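ATP-dependent Clp endopeptidase (Clostridium difficile, PDB 3FES) probably serves as the substrate- and adaptor-recognising amino-terminal domain of a ClpC chaperone, which unfolds proteins with ATP for degradation by a partner protease. Local coordinates at residues Leu111-Ile115 with Thr135-Leu139. Residues are numbered along the deposited sequence; the frame is centred on the assembly and turned at random.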
loop_
_atom_site.group_PDB
_atom_site.type_symbol
_atom_site.label_atom_id
_atom_site.label_comp_id
_atom_site.label_asym_id
_atom_site.label_seq_id
_atom_site.Cartn_x
_atom_site.Cartn_y
_atom_site.Cartn_z
ATOM N N LEU A 111 -2.523 -4.292 2.623
ATOM C CA LEU A 111 -2.354 -4.879 1.283
ATOM C C LEU A 111 -3.605 -5.696 0.884
ATOM O O LEU A 111 -4.048 -5.647 -0.267
ATOM C CB LEU A 111 -1.044 -5.727 1.229
ATOM C CG LEU A 111 -0.734 -6.315 -0.172
ATOM C CD1 LEU A 111 -0.656 -5.233 -1.255
ATOM C CD2 LEU A 111 0.607 -7.148 -0.098
ATOM N N LEU A 112 -4.195 -6.423 1.832
ATOM C CA LEU A 112 -5.468 -7.132 1.569
ATOM C C LEU A 112 -6.543 -6.161 1.024
ATOM O O LEU A 112 -7.325 -6.457 0.099
ATOM C CB LEU A 112 -5.991 -7.697 2.877
ATOM C CG LEU A 112 -6.800 -8.978 2.973
ATOM C CD1 LEU A 112 -6.362 -10.025 1.955
ATOM C CD2 LEU A 112 -6.519 -9.473 4.399
ATOM N N ALA A 113 -6.595 -5.008 1.674
ATOM C CA ALA A 113 -7.578 -3.974 1.338
ATOM C C ALA A 113 -7.322 -3.346 -0.027
ATOM O O ALA A 113 -8.284 -3.091 -0.777
ATOM C CB ALA A 113 -7.519 -2.879 2.452
ATOM N N ILE A 114 -6.044 -3.105 -0.357
ATOM C CA ILE A 114 -5.681 -2.600 -1.694
ATOM C C ILE A 114 -6.235 -3.566 -2.728
ATOM O O ILE A 114 -6.946 -3.170 -3.659
ATOM C CB ILE A 114 -4.146 -2.445 -1.867
ATOM C CG1 ILE A 114 -3.657 -1.211 -1.072
ATOM C CG2 ILE A 114 -3.786 -2.186 -3.354
ATOM C CD1 ILE A 114 -2.114 -1.086 -1.056
ATOM N N ILE A 115 -5.921 -4.837 -2.555
ATOM C CA ILE A 115 -6.374 -5.886 -3.519
ATOM C C ILE A 115 -7.897 -5.995 -3.620
ATOM O O ILE A 115 -8.478 -6.028 -4.738
ATOM C CB ILE A 115 -5.727 -7.230 -3.180
ATOM C CG1 ILE A 115 -4.224 -7.120 -3.427
ATOM C CG2 ILE A 115 -6.338 -8.420 -4.044
ATOM C CD1 ILE A 115 -3.395 -8.295 -2.843
ATOM N N THR A 135 -0.028 -12.138 -5.965
ATOM C CA THR A 135 0.166 -11.307 -4.754
ATOM C C THR A 135 -0.852 -11.709 -3.706
ATOM O O THR A 135 -0.490 -11.909 -2.547
ATOM C CB THR A 135 0.078 -9.793 -5.101
ATOM O OG1 THR A 135 1.090 -9.477 -6.067
ATOM C CG2 THR A 135 0.287 -8.928 -3.883
ATOM N N LEU A 136 -2.117 -11.836 -4.102
ATOM C CA LEU A 136 -3.149 -12.325 -3.199
ATOM C C LEU A 136 -2.834 -13.707 -2.594
ATOM O O LEU A 136 -3.010 -13.905 -1.399
ATOM C CB LEU A 136 -4.490 -12.351 -3.901
ATOM C CG LEU A 136 -5.653 -12.779 -3.009
ATOM C CD1 LEU A 136 -5.803 -11.867 -1.817
ATOM C CD2 LEU A 136 -6.906 -12.810 -3.875
ATOM N N ALA A 137 -2.407 -14.647 -3.424
ATOM C CA ALA A 137 -2.055 -15.977 -2.950
ATOM C C ALA A 137 -0.931 -15.914 -1.916
ATOM O O ALA A 137 -1.029 -16.528 -0.870
ATOM C CB ALA A 137 -1.662 -16.877 -4.129
ATOM N N GLN A 138 0.122 -15.168 -2.224
ATOM C CA GLN A 138 1.314 -15.084 -1.364
ATOM C C GLN A 138 0.947 -14.409 -0.039
ATOM O O GLN A 138 1.422 -14.798 1.036
ATOM C CB GLN A 138 2.411 -14.250 -2.042
ATOM C CG GLN A 138 3.720 -14.220 -1.239
ATOM C CD GLN A 138 4.420 -15.541 -1.295
ATOM O OE1 GLN A 138 4.763 -16.005 -2.381
ATOM N NE2 GLN A 138 4.643 -16.179 -0.121
ATOM N N LEU A 139 0.082 -13.406 -0.130
ATOM C CA LEU A 139 -0.380 -12.687 1.062
ATOM C C LEU A 139 -1.221 -13.628 1.912
ATOM O O LEU A 139 -1.092 -13.655 3.115
ATOM C CB LEU A 139 -1.193 -11.446 0.683
ATOM C CG LEU A 139 -1.833 -10.632 1.841
ATOM C CD1 LEU A 139 -0.816 -10.146 2.875
ATOM C CD2 LEU A 139 -2.686 -9.444 1.265
#
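Leu111, Leu112 and Ile115 on helix 107-117 pack against Thr135, Leu136 and Leu139 on helix 132-142, an antiparallel helix pair in the mainly helical Clp amino-terminal domain; the axes of the two short segments run 151° apart and approach to 10.6 Å. With CG anti to the backbone N (chi1 176°), Leu139 carries its CD2 methyl against the backbone at the Leu111-Leu112 junction, 3.4 Å from Leu112 N. The Leu111 and Leu139 side chains lie alongside, pointing opposite ways, with Leu111 CG 4.0 Å from Leu139 CD2. That of Leu112 runs nearly perpendicular to Leu139 and brings its CD1 to 3.8 Å from Leu139 CD2. One turn on from Leu111, Ile115 forks. Its CD1 meets Thr135 CG2 at 3.9 Å. Its CG2 meets Leu136 CD1 at 4.1 Å. Thr135 turns its methyl into this seam while OG1 hydrogen-bonds to Val131 O, just ahead of helix 132-142. Elsewhere Leu111 also touches Leu37 and Leu40 of helix 33-43, and Leu139 touches Ile47 of helix 47-55. The side-chain contacts are apolar, van der Waals packing of methyls on methyls and on backbone, and the hydroxyl of buried Thr135 is satisfied locally.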